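Local atomic coordinates of lipase chaperone (Burkholderia glumae, PDB entry 2ES4), a protein that assists the folding of the extracellular lipase during its passage through the periplasm, acting as a lipase-specific foldase. Residues B[249-252]-B[253-256]; B[308-311]-B[312-316]; B[232-235]-B[236-240]; B[255-258]-B[259-262]. All blocks are in the same frame, centred on the assembly; numbering follows the deposited sequence.

Interaction 1 of 4, residues B[249-252]-B[253-256]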
# COMPACT_ATOMS: atom_id res chain seq x y z
N THR B 249 26.05 -17.10 -13.02
CA THR B 249 26.27 -18.28 -12.20
C THR B 249 26.57 -17.74 -10.79
O THR B 249 26.79 -16.54 -10.63
CB THR B 249 27.50 -19.09 -12.69
OG1 THR B 249 28.68 -18.29 -12.54
CG2 THR B 249 27.33 -19.52 -14.13
N PRO B 250 26.57 -18.61 -9.75
CA PRO B 250 26.87 -18.12 -8.40
C PRO B 250 28.25 -17.46 -8.29
O PRO B 250 28.39 -16.45 -7.59
CB PRO B 250 26.80 -19.39 -7.59
CG PRO B 250 25.70 -20.15 -8.29
CD PRO B 250 26.06 -20.00 -9.69
N ASP B 251 29.23 -17.99 -9.01
CA ASP B 251 30.59 -17.43 -9.01
C ASP B 251 30.64 -16.06 -9.67
O ASP B 251 31.31 -15.16 -9.16
CB ASP B 251 31.59 -18.36 -9.70
CG ASP B 251 31.92 -19.60 -8.88
OD1 ASP B 251 31.95 -19.52 -7.63
OD2 ASP B 251 32.17 -20.66 -9.49
N GLN B 252 29.91 -15.90 -10.77
CA GLN B 252 29.87 -14.62 -11.49
C GLN B 252 29.14 -13.58 -10.65
O GLN B 252 29.56 -12.42 -10.60
CB GLN B 252 29.18 -14.77 -12.83
CG GLN B 252 29.89 -15.67 -13.81
CD GLN B 252 29.12 -15.83 -15.10
OE1 GLN B 252 27.91 -16.09 -15.09
NE2 GLN B 252 29.81 -15.66 -16.22
N MET B 253 28.07 -14.01 -9.99
CA MET B 253 27.28 -13.14 -9.12
C MET B 253 28.17 -12.64 -7.99
O MET B 253 28.24 -11.44 -7.75
CB MET B 253 26.09 -13.90 -8.54
CG MET B 253 25.26 -13.12 -7.54
SD MET B 253 24.35 -11.72 -8.22
CE MET B 253 22.89 -12.55 -8.81
N ARG B 254 28.91 -13.55 -7.37
CA ARG B 254 29.81 -13.21 -6.28
C ARG B 254 30.89 -12.23 -6.73
O ARG B 254 31.10 -11.21 -6.09
CB ARG B 254 30.49 -14.45 -5.71
CG ARG B 254 31.34 -14.17 -4.46
CD ARG B 254 32.14 -15.39 -4.01
NE ARG B 254 31.30 -16.56 -3.74
CZ ARG B 254 31.23 -17.63 -4.53
NH1 ARG B 254 31.95 -17.69 -5.64
NH2 ARG B 254 30.42 -18.63 -4.22
N ALA B 255 31.53 -12.53 -7.86
CA ALA B 255 32.60 -11.69 -8.41
C ALA B 255 32.17 -10.27 -8.72
O ALA B 255 32.81 -9.31 -8.27
CB ALA B 255 33.20 -12.34 -9.64
N GLN B 256 31.07 -10.13 -9.46
CA GLN B 256 30.56 -8.82 -9.83
C GLN B 256 30.05 -8.00 -8.65
O GLN B 256 30.33 -6.80 -8.56
CB GLN B 256 29.48 -8.95 -10.90
CG GLN B 256 29.00 -7.60 -11.46
CD GLN B 256 30.14 -6.73 -11.94
OE1 GLN B 256 30.98 -7.17 -12.74
NE2 GLN B 256 30.21 -5.50 -11.43
O HOH W 1 33.71 -15.60 -7.27
O HOH W 2 29.89 -20.86 -5.46

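Interaction 2 of 4, residues B[308-311]-B[312-316]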
# COMPACT_ATOMS: atom_id res chain seq x y z
N ALA B 308 -0.88 -34.01 -5.04
CA ALA B 308 -0.78 -33.24 -3.81
C ALA B 308 0.05 -34.00 -2.78
O ALA B 308 0.90 -33.42 -2.10
CB ALA B 308 -2.15 -32.93 -3.25
N GLN B 309 -0.14 -35.32 -2.75
CA GLN B 309 0.59 -36.19 -1.84
C GLN B 309 2.07 -36.22 -2.21
O GLN B 309 2.93 -36.10 -1.33
CB GLN B 309 0.01 -37.60 -1.87
CG GLN B 309 0.75 -38.60 -1.00
CD GLN B 309 0.07 -39.95 -0.97
OE1 GLN B 309 -0.12 -40.59 -2.01
NE2 GLN B 309 -0.30 -40.39 0.22
N LEU B 310 2.36 -36.35 -3.50
CA LEU B 310 3.73 -36.37 -3.99
C LEU B 310 4.42 -35.06 -3.63
O LEU B 310 5.57 -35.06 -3.21
CB LEU B 310 3.78 -36.58 -5.50
CG LEU B 310 5.16 -36.43 -6.16
CD1 LEU B 310 6.09 -37.55 -5.71
CD2 LEU B 310 5.02 -36.41 -7.65
N ARG B 311 3.70 -33.95 -3.78
CA ARG B 311 4.24 -32.63 -3.46
C ARG B 311 4.58 -32.52 -1.98
O ARG B 311 5.66 -32.05 -1.63
CB ARG B 311 3.25 -31.54 -3.81
CG ARG B 311 3.63 -30.72 -4.99
CD ARG B 311 2.80 -29.48 -5.18
NE ARG B 311 1.40 -29.71 -5.52
CZ ARG B 311 0.42 -29.82 -4.63
NH1 ARG B 311 0.68 -29.73 -3.33
NH2 ARG B 311 -0.81 -30.06 -5.05
N GLN B 312 3.67 -33.00 -1.13
CA GLN B 312 3.85 -32.99 0.32
C GLN B 312 5.02 -33.84 0.78
O GLN B 312 5.68 -33.51 1.77
CB GLN B 312 2.58 -33.46 1.03
CG GLN B 312 1.71 -32.35 1.60
CD GLN B 312 1.13 -31.43 0.54
OE1 GLN B 312 1.84 -30.62 -0.07
NE2 GLN B 312 -0.17 -31.54 0.30
N GLN B 313 5.29 -34.92 0.06
CA GLN B 313 6.39 -35.82 0.42
C GLN B 313 7.73 -35.34 -0.12
O GLN B 313 8.77 -35.58 0.49
CB GLN B 313 6.12 -37.23 -0.09
CG GLN B 313 4.82 -37.83 0.42
CD GLN B 313 4.50 -39.17 -0.22
OE1 GLN B 313 4.52 -39.31 -1.44
NE2 GLN B 313 4.20 -40.15 0.61
N THR B 314 7.69 -34.63 -1.25
CA THR B 314 8.89 -34.13 -1.91
C THR B 314 9.43 -32.81 -1.34
O THR B 314 10.64 -32.61 -1.25
CB THR B 314 8.64 -33.96 -3.43
OG1 THR B 314 8.17 -35.20 -3.98
CG2 THR B 314 9.90 -33.54 -4.17
N PHE B 315 8.52 -31.90 -1.01
CA PHE B 315 8.88 -30.59 -0.49
C PHE B 315 8.43 -30.47 0.94
O PHE B 315 7.25 -30.21 1.22
CB PHE B 315 8.22 -29.51 -1.35
CG PHE B 315 8.59 -29.58 -2.80
CD1 PHE B 315 9.86 -29.15 -3.23
CD2 PHE B 315 7.69 -30.10 -3.73
CE1 PHE B 315 10.22 -29.23 -4.60
CE2 PHE B 315 8.03 -30.19 -5.09
CZ PHE B 315 9.30 -29.76 -5.52
N THR B 316 9.36 -30.70 1.87
CA THR B 316 9.04 -30.65 3.28
C THR B 316 9.53 -29.43 4.05
O THR B 316 9.21 -29.26 5.23
CB THR B 316 9.47 -31.94 3.98
OG1 THR B 316 10.87 -32.16 3.77
CG2 THR B 316 8.68 -33.13 3.43

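Interaction 3 of 4, residues B[232-235]-B[236-240]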
# COMPACT_ATOMS: atom_id res chain seq x y z
N ALA B 232 20.01 5.20 -4.36
CA ALA B 232 21.20 4.40 -4.09
C ALA B 232 20.80 3.09 -3.41
O ALA B 232 21.33 2.02 -3.73
CB ALA B 232 22.17 5.16 -3.21
N GLN B 233 19.83 3.20 -2.51
CA GLN B 233 19.31 2.06 -1.76
C GLN B 233 18.72 1.01 -2.70
O GLN B 233 19.00 -0.18 -2.57
CB GLN B 233 18.24 2.56 -0.79
CG GLN B 233 17.77 1.55 0.20
CD GLN B 233 16.71 2.09 1.14
OE1 GLN B 233 15.59 2.39 0.73
NE2 GLN B 233 17.07 2.21 2.41
N GLN B 234 17.96 1.48 -3.69
CA GLN B 234 17.34 0.60 -4.67
C GLN B 234 18.32 0.10 -5.74
O GLN B 234 18.18 -1.03 -6.22
CB GLN B 234 16.14 1.30 -5.33
CG GLN B 234 15.48 0.52 -6.49
CD GLN B 234 15.00 -0.87 -6.10
OE1 GLN B 234 14.33 -1.05 -5.09
NE2 GLN B 234 15.38 -1.88 -6.90
N ASP B 235 19.27 0.94 -6.11
CA ASP B 235 20.26 0.57 -7.12
C ASP B 235 21.08 -0.66 -6.76
O ASP B 235 21.44 -1.43 -7.64
CB ASP B 235 21.17 1.74 -7.47
CG ASP B 235 20.60 2.63 -8.56
OD1 ASP B 235 20.38 2.13 -9.68
OD2 ASP B 235 20.37 3.83 -8.30
N ALA B 236 21.32 -0.86 -5.46
CA ALA B 236 22.08 -2.02 -4.98
C ALA B 236 21.25 -3.27 -5.27
O ALA B 236 21.78 -4.27 -5.76
CB ALA B 236 22.35 -1.90 -3.50
N VAL B 237 19.95 -3.18 -5.02
CA VAL B 237 19.03 -4.29 -5.28
C VAL B 237 18.98 -4.55 -6.79
O VAL B 237 19.02 -5.70 -7.22
CB VAL B 237 17.60 -3.96 -4.76
CG1 VAL B 237 16.63 -5.06 -5.13
CG2 VAL B 237 17.63 -3.76 -3.27
N THR B 238 18.92 -3.48 -7.58
CA THR B 238 18.87 -3.58 -9.03
C THR B 238 20.11 -4.26 -9.62
O THR B 238 19.99 -5.00 -10.60
CB THR B 238 18.68 -2.20 -9.70
OG1 THR B 238 17.47 -1.61 -9.23
CG2 THR B 238 18.61 -2.32 -11.22
N LYS B 239 21.28 -4.03 -9.03
CA LYS B 239 22.51 -4.65 -9.52
C LYS B 239 22.42 -6.16 -9.41
O LYS B 239 22.82 -6.88 -10.33
CB LYS B 239 23.72 -4.16 -8.73
CG LYS B 239 23.97 -2.67 -8.84
CD LYS B 239 25.25 -2.27 -8.15
CE LYS B 239 26.40 -2.81 -8.93
NZ LYS B 239 26.52 -2.25 -10.30
N ILE B 240 21.85 -6.63 -8.30
CA ILE B 240 21.68 -8.06 -8.07
C ILE B 240 20.65 -8.62 -9.06
O ILE B 240 20.90 -9.64 -9.71
CB ILE B 240 21.22 -8.35 -6.62
CG1 ILE B 240 22.29 -7.87 -5.64
CG2 ILE B 240 20.96 -9.84 -6.43
CD1 ILE B 240 21.92 -8.03 -4.18

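Interaction 4 of 4, residues B[255-258]-B[259-262]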
# COMPACT_ATOMS: atom_id res chain seq x y z
N ALA B 255 31.53 -12.53 -7.86
CA ALA B 255 32.60 -11.69 -8.41
C ALA B 255 32.17 -10.27 -8.72
O ALA B 255 32.81 -9.31 -8.27
CB ALA B 255 33.20 -12.34 -9.64
N GLN B 256 31.07 -10.13 -9.46
CA GLN B 256 30.56 -8.82 -9.83
C GLN B 256 30.05 -8.00 -8.65
O GLN B 256 30.33 -6.80 -8.56
CB GLN B 256 29.48 -8.95 -10.90
CG GLN B 256 29.00 -7.60 -11.46
CD GLN B 256 30.14 -6.73 -11.94
OE1 GLN B 256 30.98 -7.17 -12.74
NE2 GLN B 256 30.21 -5.50 -11.43
N ILE B 257 29.30 -8.64 -7.76
CA ILE B 257 28.78 -7.94 -6.59
C ILE B 257 29.88 -7.56 -5.61
O ILE B 257 29.81 -6.51 -4.98
CB ILE B 257 27.69 -8.78 -5.89
CG1 ILE B 257 26.49 -8.98 -6.81
CG2 ILE B 257 27.22 -8.10 -4.61
CD1 ILE B 257 25.79 -7.69 -7.22
N ALA B 258 30.90 -8.41 -5.50
CA ALA B 258 32.01 -8.16 -4.58
C ALA B 258 32.75 -6.87 -4.88
O ALA B 258 33.18 -6.17 -3.96
CB ALA B 258 32.98 -9.31 -4.58
N GLN B 259 32.83 -6.52 -6.16
CA GLN B 259 33.52 -5.30 -6.57
C GLN B 259 32.63 -4.07 -6.66
O GLN B 259 33.05 -3.04 -7.19
CB GLN B 259 34.30 -5.51 -7.87
CG GLN B 259 33.45 -5.88 -9.07
CD GLN B 259 34.27 -6.01 -10.33
OE1 GLN B 259 35.26 -6.74 -10.37
NE2 GLN B 259 33.87 -5.29 -11.37
N THR B 260 31.40 -4.18 -6.17
CA THR B 260 30.47 -3.05 -6.17
C THR B 260 29.81 -2.87 -4.81
O THR B 260 29.90 -1.80 -4.22
CB THR B 260 29.40 -3.19 -7.26
OG1 THR B 260 28.73 -4.45 -7.14
CG2 THR B 260 30.00 -3.06 -8.66
N LEU B 261 29.18 -3.93 -4.30
CA LEU B 261 28.51 -3.87 -3.00
C LEU B 261 29.34 -4.40 -1.85
O LEU B 261 28.99 -4.18 -0.68
CB LEU B 261 27.18 -4.63 -3.06
CG LEU B 261 26.16 -4.17 -4.10
CD1 LEU B 261 24.88 -4.98 -3.95
CD2 LEU B 261 25.88 -2.68 -3.93
N GLY B 262 30.44 -5.08 -2.16
CA GLY B 262 31.28 -5.61 -1.11
C GLY B 262 31.15 -7.12 -0.98
O GLY B 262 30.14 -7.69 -1.41
O HOH W 3 32.11 -3.18 -11.59

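Interaction 1 of 4, residues B[249-252]-B[253-256]
Asp251 and Arg254, three residues apart at the start of helix 250-258, lie side by side and form a salt bridge in which Arg254 NH1 donates to Asp251 OD1 at 2.7 Å. The carboxylate oxygen sits at the edge of the guanidinium, close to its plane, and takes the proton on its anti lone pair, while the two flat groups are turned 53° against each other. A bend at chi3 (-57°) turns the long Arg254 chain back toward the beginning of the helix, where Pro250 O lies above one guanidinium face, offset toward its rim. This is the wet side: one water accepts from Arg254 NH2 and donates to Asp251 OD1, and a second links Arg254 NH1 to Asp251 O. The packed side belongs to Met253, whose flexible thioether chain suits a seat among Leu243 of helix 221-245 and Ala269 and Gln273 of helix 263-294. Pro250 touches the latter helix too, and as the first helical residue it costs the helix no hydrogen bond. Thr249 and Gln252 close the helix start as a capping box. Gln252 N donates to Thr249 OG1 at 3.2 Å, and Gln252 OE1 in turn accepts from Thr249 N at 3.0 Å, in its carbonyl plane and on a lone pair. Ordinary helical bonds begin with Met253 N to Thr249 O at 2.9 Å. A carboxylate in the first turn probably interacts favourably with the helix dipole, and the neighbouring arginine should help keep it ionised, so cap and ion pair both support the start of this short helix.

Interaction 2 of 4, residues B[308-311]-B[312-316]
Arg311 and Gln312 run side by side near the end of helix 300-314, pointing the same way, with Gln312 OE1 near the edge of the guanidinium and 3.6 Å from Arg311 NH1, a loose polar approach between planes 47° apart. Neither chain starts from a staggered position. In Gln312 (chi1 -101°) a further bend at chi2 folds the amide back along its own helix, and Gln312 CD comes to 3.3 Å from Ala308 O; a glutamine suits this exposed place because solvent can serve its amide. Gln313 is stretched out beyond CG. Gln313 CG lies 3.1 Å from Gln309 O, and its amide passes beside the Gln309 chain, the two amide planes being nearly parallel. As the helix ends, Thr314 turns its hydroxyl back toward the preceding turn: OG1, beside the backbone N at chi1 -55°, donates to Leu310 O at 2.7 Å. Leu310 O also accepts from Thr314 N at 2.9 Å, and the two donors reach it from opposite faces of the carbonyl plane, so one residue grips it twice. Phe315 leaves helical geometry, yet its N still donates to Arg311 O at 2.9 Å, and its ring carries Thr314 CG2 over the centre of one face. The aromatic residue suits this buried place just after the helix, since its ring meets Tyr286 edge-to-face and also touches Trp279, both on helix 263-294. Leu310 packs on that helix as well, through Tyr286 and Ile293, whereas Arg311 lies against Ala324 and Ala325 of helix 320-328, with a long, weak ion pair to Asp328.

Interaction 3 of 4, residues B[232-235]-B[236-240]
Gln234 and Thr238, one helical turn apart, meet through a side-chain hydrogen bond in which Gln234 NE2 donates to Thr238 OG1 at 3.1 Å. The bond is nearly straight, 166° at the hydrogen, and the hydroxyl oxygen lies close to the amide plane, although the two side chains cross at about a right angle. A bend at chi2 (57°) swings the Gln234 amide along the helix axis, which lets NE2 also pass 3.7 Å from Val237 CB. A second close approach lies one residue further on, where Lys239 CG comes to 3.1 Å from Asp235 O. The backbone holds these groups in place: Thr238 N donates to Gln234 O at 2.9 Å, Lys239 N donates to Asp235 O at 3.0 Å, and Ala236 N makes only a weak bond to Ala232 O. Glutamine suits its position because both amide ends are used. While NE2 serves the threonine, Gln234 OE1 accepts a hydrogen bond from an aromatic side chain of the partner protein chain, probably the lipase, so Thr238 is a second-shell residue that helps fix the amide rotation. Gln233, Val237 and Ile240 also reach that chain. Elsewhere on helix 221-245, small Ala236 makes room for Leu261, Lys239 lies against Thr260 in the loop after helix 250-258, and Ile240 packs on Ile257 of that helix.

Interaction 4 of 4, residues B[255-258]-B[259-262]
Gln256 and Gln259 cross with their amide planes 73° apart, and their two NE2 groups share one water, which accepts from Gln256 NE2 at 3.0 Å and from Gln259 NE2 at 2.8 Å. The amides do not bond to each other; two donors that face one another are reconciled by a common acceptor. Gln259 sends CG between its backbone N and carbonyl carbon (chi1 62°), which leads the extended chain out beside that of Gln256, with Gln259 CG 3.3 Å from Gln256 O. On another side, Ile257 and Leu261 lie side by side and point the same way, Ile257 CG2 meeting Leu261 CB at 3.8 Å. These branched apolar residues suit the inward side of the turn, where Ile257 also touches Leu243 of helix 221-245 and Ala266 of helix 263-294. Thr260 turns OG1 back to the helix end, 3.2 Å from both Gln256 O and Ile257 O; its single proton can serve either, and which one takes it is not settled. Ile257 O, the hub of the turn, accepts from Leu261 N at 2.7 Å, from Thr260 N, which stands above the carbonyl plane, and from Gly262 N at 3.2 Å. Gly262 has a positive phi (106°), at which a beta carbon would be jammed against the preceding carbonyl, so glycine suits this N-cap of helix 263-294. Three N-H groups gathered on one oxygen thus tie the last turn of helix 250-258 to the loop, while the two surface glutamines meet through water instead of direct bonds.

Along the chain the order is interaction 3, then 1, 4 and 2. All four are local, so none closes a long loop, and none nests or crosses. Interaction 3 lies on helix 221-245; the chain then turns into helix 250-258, whose start is interaction 1 and whose end is interaction 4, the two overlapping at Ala255 and Gln256. Both pack back on interaction 3: interaction 1 where Met253 CE meets Ile240 O at 3.6 Å, interaction 4 through its apolar residues. Interaction 4 leads into helix 263-294, the common neighbour of interactions 1, 2 and 4. Interaction 2 stands apart at the end of helix 300-314, its centre about 32 Å from that of interaction 1.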